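Local coordinates for protein cyclohexadienyl dehydratase (Synthetic construct, PDB 5JOS) that probably catalyses the dehydration of prephenate and arogenate in phenylalanine biosynthesis, as an ancestral enzyme built on the periplasmic binding protein fold, at residues 93-96 with 97-101; 76-80 with 81-85. All blocks are in the same frame, centred on the assembly; numbering follows the deposited sequence.

In the fold
Both interactions are local contacts at short helices, and they follow one another along the chain. Interaction 2 comes first. It ends helix 74-79 and leads into strand 85-86. Interaction 1 begins with the N-cap of helix 94-97 and runs on toward strand 101-102. Their centres lie about 13 Å apart, on the same side of the chain's centre. The two touch, with Ala100 CB 3.6 Å from Leu78 CD2, and the side chain of Lys99 rests on Gln79. Leu78 also touches Met212 of strand 205-213. The segment after helix 94-97, the end of helix 74-79 and that strand are thus packed together in one part of the periplasmic binding protein fold.

Interaction 1 of 2, residues 93-96 with 97-101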
loop_
_atom_site.group_PDB
_atom_site.type_symbol
_atom_site.label_atom_id
_atom_site.label_comp_id
_atom_site.label_asym_id
_atom_site.label_seq_id
_atom_site.Cartn_x
_atom_site.Cartn_y
_atom_site.Cartn_z
ATOM N N THR A 93 -2.579 -11.164 -3.186
ATOM C CA THR A 93 -1.991 -12.460 -2.875
ATOM C C THR A 93 -2.541 -13.515 -3.849
ATOM O O THR A 93 -3.674 -13.361 -4.368
ATOM C CB THR A 93 -2.351 -12.893 -1.440
ATOM O OG1 THR A 93 -3.758 -13.071 -1.323
ATOM C CG2 THR A 93 -1.945 -11.838 -0.356
ATOM N N PRO A 94 -1.788 -14.576 -4.099
ATOM C CA PRO A 94 -2.281 -15.647 -4.936
ATOM C C PRO A 94 -3.612 -16.182 -4.411
ATOM O O PRO A 94 -4.531 -16.401 -5.171
ATOM C CB PRO A 94 -1.178 -16.734 -4.804
ATOM C CG PRO A 94 0.063 -15.973 -4.396
ATOM C CD PRO A 94 -0.426 -14.842 -3.562
ATOM N N GLU A 95 -3.727 -16.445 -3.121
ATOM C CA GLU A 95 -5.007 -16.925 -2.616
ATOM C C GLU A 95 -6.157 -15.986 -2.986
ATOM O O GLU A 95 -7.279 -16.449 -3.285
ATOM C CB GLU A 95 -4.980 -17.216 -1.098
ATOM C CG GLU A 95 -6.301 -16.982 -0.313
ATOM C CD GLU A 95 -6.091 -16.861 1.242
ATOM O OE1 GLU A 95 -6.199 -15.691 1.826
ATOM O OE2 GLU A 95 -5.806 -17.959 1.857
ATOM N N ARG A 96 -5.924 -14.681 -2.918
ATOM C CA ARG A 96 -6.986 -13.740 -3.197
ATOM C C ARG A 96 -7.262 -13.639 -4.705
ATOM O O ARG A 96 -8.391 -13.451 -5.103
ATOM C CB ARG A 96 -6.671 -12.350 -2.653
ATOM C CG ARG A 96 -6.851 -12.292 -1.124
ATOM C CD ARG A 96 -6.174 -11.072 -0.489
ATOM N NE ARG A 96 -6.343 -11.076 0.945
ATOM C CZ ARG A 96 -5.687 -10.305 1.807
ATOM N NH1 ARG A 96 -4.858 -9.373 1.364
ATOM N NH2 ARG A 96 -5.896 -10.432 3.138
ATOM N N GLN A 97 -6.240 -13.728 -5.533
ATOM C CA GLN A 97 -6.446 -13.703 -6.973
ATOM C C GLN A 97 -7.170 -14.873 -7.522
ATOM O O GLN A 97 -7.703 -14.800 -8.637
ATOM C CB GLN A 97 -5.139 -13.750 -7.690
ATOM C CG GLN A 97 -4.412 -12.440 -7.472
ATOM C CD GLN A 97 -2.957 -12.598 -7.895
ATOM O OE1 GLN A 97 -2.179 -13.372 -7.266
ATOM N NE2 GLN A 97 -2.548 -11.824 -8.898
ATOM N N LYS A 98 -7.152 -15.988 -6.810
ATOM C CA LYS A 98 -7.900 -17.132 -7.265
ATOM C C LYS A 98 -9.390 -16.894 -7.299
ATOM O O LYS A 98 -10.106 -17.527 -8.048
ATOM C CB LYS A 98 -7.626 -18.338 -6.361
ATOM C CG LYS A 98 -6.371 -19.063 -6.796
ATOM C CD LYS A 98 -5.884 -20.055 -5.756
ATOM C CE LYS A 98 -6.922 -21.113 -5.441
ATOM N NZ LYS A 98 -6.269 -22.316 -4.828
ATOM N N LYS A 99 -9.873 -16.025 -6.462
ATOM C CA LYS A 99 -11.290 -15.887 -6.302
ATOM C C LYS A 99 -11.729 -14.495 -6.632
ATOM O O LYS A 99 -12.899 -14.226 -6.421
ATOM C CB LYS A 99 -11.685 -16.157 -4.843
ATOM C CG LYS A 99 -11.190 -17.506 -4.265
ATOM C CD LYS A 99 -10.611 -17.251 -2.868
ATOM C CE LYS A 99 -9.868 -18.434 -2.250
ATOM N NZ LYS A 99 -10.869 -19.461 -1.879
ATOM N N ALA A 100 -10.823 -13.617 -7.081
ATOM C CA ALA A 100 -11.165 -12.191 -7.325
ATOM C C ALA A 100 -10.253 -11.602 -8.370
ATOM O O ALA A 100 -9.211 -12.164 -8.667
ATOM C CB ALA A 100 -11.053 -11.389 -6.063
ATOM N N ASP A 101 -10.679 -10.536 -9.015
ATOM C CA ASP A 101 -9.813 -9.824 -9.918
ATOM C C ASP A 101 -9.254 -8.594 -9.112
ATOM O O ASP A 101 -9.939 -7.967 -8.316
ATOM C CB ASP A 101 -10.605 -9.265 -11.109
ATOM C CG ASP A 101 -10.910 -10.277 -12.235
ATOM O OD1 ASP A 101 -10.114 -11.228 -12.412
ATOM O OD2 ASP A 101 -11.961 -10.072 -12.950
#
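Gln97 N donates to Thr93 O at 2.8 Å, a fairly straight bond with an N-H...O angle of 161°. The start of the Gln97 side chain lies beside the same carbonyl. With CG placed beside its own backbone N (chi1 -70°), Gln97 CG comes to 3.3 Å from Thr93 O. Lys98 N then donates to Pro94 O at 3.1 Å, a more bent bond. The aliphatic part of Lys98 lies beside this acceptor, with Lys98 CG 3.6 Å from Pro94 O. Beyond that the chain bends at chi3 and its amine turns off from the helix.

Thr93 is the N-cap of helix 94-97. Thr93 OG1 accepts from Arg96 N at 3.1 Å, so the side chain satisfies an N-H of the first turn that has no earlier helical carbonyl to meet. Pro94 follows the cap and has no N-H to satisfy. The helix is short. Further along, Lys99 N donates to Arg96 O at 3.3 Å. Ala100 CB lies 3.5 Å from Arg96 O.

Lys99 runs back over the turn, and Lys99 CE lies 3.4 Å from Glu95 O. The charged ends of Lys99 and Glu95 do not meet. The Arg96 chain takes a different course, extended from CG to NE, and its NH1 is hydrogen-bonded to Thr91 O. On the way its side chain touches Trp71 and Met75, the latter on helix 74-79, where Lys99 also reaches Met75.

Interaction 2 of 2, residues 76-80 with 81-85; sequences SDLQA and DKFDI
The Phe83 ring packs against Asp77 and Leu78. Phe83 CE2 lies 3.6 Å from Asp77 CB, and Phe83 CE1 lies 3.7 Å from Leu78 CD1. Both approach the ring obliquely. Phe83 CG sits between its backbone N and carbonyl carbon (chi1 41°), which turns the ring back onto the helix end. The Leu78 side chain crosses that of Phe83 at about a right angle. With an alanine in place of Phe83, a gap is likely to open beside Asp77 CB and Leu78 CD1 at the helix end. Lys82 also covers Asp77, with Lys82 CB 4.0 Å from Asp77 CB.

The backbone that places these side chains is a Schellman motif closing helix 74-79. Lys82 N donates to Asp77 O at 3.1 Å, nearly straight at 168°. Inside it, Asp81 N donates to Leu78 O, also at 3.1 Å. Asp81 is the C-prime residue, and its positive phi (58°) turns the chain out of the helix.

Further out, Asp77 OD2 is hydrogen-bonded to Thr69 and Thr73, which would hold the carboxylate in place. Asp81 OD1 forms a salt bridge with Arg26 on strand 24-29. Asp84 pairs with Arg26, Arg15 and Arg22.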
loop_
_atom_site.group_PDB
_atom_site.type_symbol
_atom_site.label_atom_id
_atom_site.label_comp_id
_atom_site.label_asym_id
_atom_site.label_seq_id
_atom_site.Cartn_x
_atom_site.Cartn_y
_atom_site.Cartn_z
ATOM N N SER A 76 -15.576 -14.240 0.829
ATOM C CA SER A 76 -16.930 -14.788 0.605
ATOM C C SER A 76 -17.945 -13.659 0.451
ATOM O O SER A 76 -18.831 -13.776 -0.384
ATOM C CB SER A 76 -17.347 -15.819 1.681
ATOM O OG SER A 76 -17.277 -15.173 2.903
ATOM N N ASP A 77 -17.815 -12.562 1.207
ATOM C CA ASP A 77 -18.649 -11.382 0.973
ATOM C C ASP A 77 -18.523 -10.885 -0.455
ATOM O O ASP A 77 -19.509 -10.615 -1.151
ATOM C CB ASP A 77 -18.304 -10.229 1.908
ATOM C CG ASP A 77 -18.744 -10.500 3.307
ATOM O OD1 ASP A 77 -19.444 -11.507 3.519
ATOM O OD2 ASP A 77 -18.310 -9.786 4.216
ATOM N N LEU A 78 -17.295 -10.804 -0.930
ATOM C CA LEU A 78 -17.106 -10.363 -2.300
ATOM C C LEU A 78 -17.808 -11.321 -3.263
ATOM O O LEU A 78 -18.495 -10.900 -4.178
ATOM C CB LEU A 78 -15.625 -10.299 -2.641
ATOM C CG LEU A 78 -15.321 -9.849 -4.090
ATOM C CD1 LEU A 78 -15.819 -8.441 -4.285
ATOM C CD2 LEU A 78 -13.864 -9.885 -4.471
ATOM N N GLN A 79 -17.646 -12.630 -3.075
ATOM C CA GLN A 79 -18.267 -13.551 -4.017
ATOM C C GLN A 79 -19.797 -13.584 -3.975
ATOM O O GLN A 79 -20.414 -13.988 -4.959
ATOM C CB GLN A 79 -17.780 -14.951 -3.780
ATOM C CG GLN A 79 -16.418 -15.161 -4.379
ATOM C CD GLN A 79 -15.842 -16.467 -3.903
ATOM O OE1 GLN A 79 -15.089 -16.488 -2.940
ATOM N NE2 GLN A 79 -16.254 -17.569 -4.522
ATOM N N ALA A 80 -20.361 -13.276 -2.805
ATOM C CA ALA A 80 -21.760 -13.221 -2.569
ATOM C C ALA A 80 -22.315 -11.819 -2.880
ATOM O O ALA A 80 -23.441 -11.516 -2.540
ATOM C CB ALA A 80 -22.069 -13.579 -1.139
ATOM N N ASP A 81 -21.561 -11.008 -3.586
ATOM C CA ASP A 81 -22.052 -9.744 -4.116
ATOM C C ASP A 81 -22.599 -8.763 -2.987
ATOM O O ASP A 81 -23.598 -8.030 -3.189
ATOM C CB ASP A 81 -23.109 -10.071 -5.217
ATOM C CG ASP A 81 -23.528 -8.870 -6.005
ATOM O OD1 ASP A 81 -22.745 -7.887 -6.180
ATOM O OD2 ASP A 81 -24.688 -8.887 -6.403
ATOM N N LYS A 82 -21.944 -8.756 -1.827
ATOM C CA LYS A 82 -22.192 -7.780 -0.743
ATOM C C LYS A 82 -21.753 -6.375 -1.099
ATOM O O LYS A 82 -22.142 -5.433 -0.466
ATOM C CB LYS A 82 -21.441 -8.198 0.529
ATOM C CG LYS A 82 -22.230 -8.954 1.575
ATOM C CD LYS A 82 -22.902 -10.139 0.934
ATOM C CE LYS A 82 -24.231 -10.486 1.605
ATOM N NZ LYS A 82 -24.031 -10.914 3.014
ATOM N N PHE A 83 -20.820 -6.223 -2.022
ATOM C CA PHE A 83 -20.304 -4.914 -2.391
ATOM C C PHE A 83 -19.684 -5.035 -3.754
ATOM O O PHE A 83 -19.496 -6.138 -4.219
ATOM C CB PHE A 83 -19.317 -4.343 -1.357
ATOM C CG PHE A 83 -18.336 -5.369 -0.802
ATOM C CD1 PHE A 83 -17.285 -5.797 -1.559
ATOM C CD2 PHE A 83 -18.536 -5.913 0.446
ATOM C CE1 PHE A 83 -16.372 -6.721 -1.044
ATOM C CE2 PHE A 83 -17.639 -6.810 0.986
ATOM C CZ PHE A 83 -16.568 -7.228 0.230
ATOM N N ASP A 84 -19.369 -3.925 -4.396
ATOM C CA ASP A 84 -18.916 -3.962 -5.790
ATOM C C ASP A 84 -17.408 -4.043 -5.882
ATOM O O ASP A 84 -16.845 -4.496 -6.881
ATOM C CB ASP A 84 -19.355 -2.668 -6.466
ATOM C CG ASP A 84 -20.891 -2.502 -6.484
ATOM O OD1 ASP A 84 -21.537 -3.416 -6.981
ATOM O OD2 ASP A 84 -21.427 -1.530 -5.930
ATOM N N ILE A 85 -16.724 -3.574 -4.832
ATOM C CA ILE A 85 -15.298 -3.495 -4.868
ATOM C C ILE A 85 -14.838 -3.398 -3.414
ATOM O O ILE A 85 -15.497 -2.740 -2.529
ATOM C CB ILE A 85 -14.863 -2.297 -5.669
ATOM C CG1 ILE A 85 -13.343 -2.177 -5.776
ATOM C CG2 ILE A 85 -15.369 -1.006 -5.034
ATOM C CD1 ILE A 85 -12.904 -1.169 -6.877
#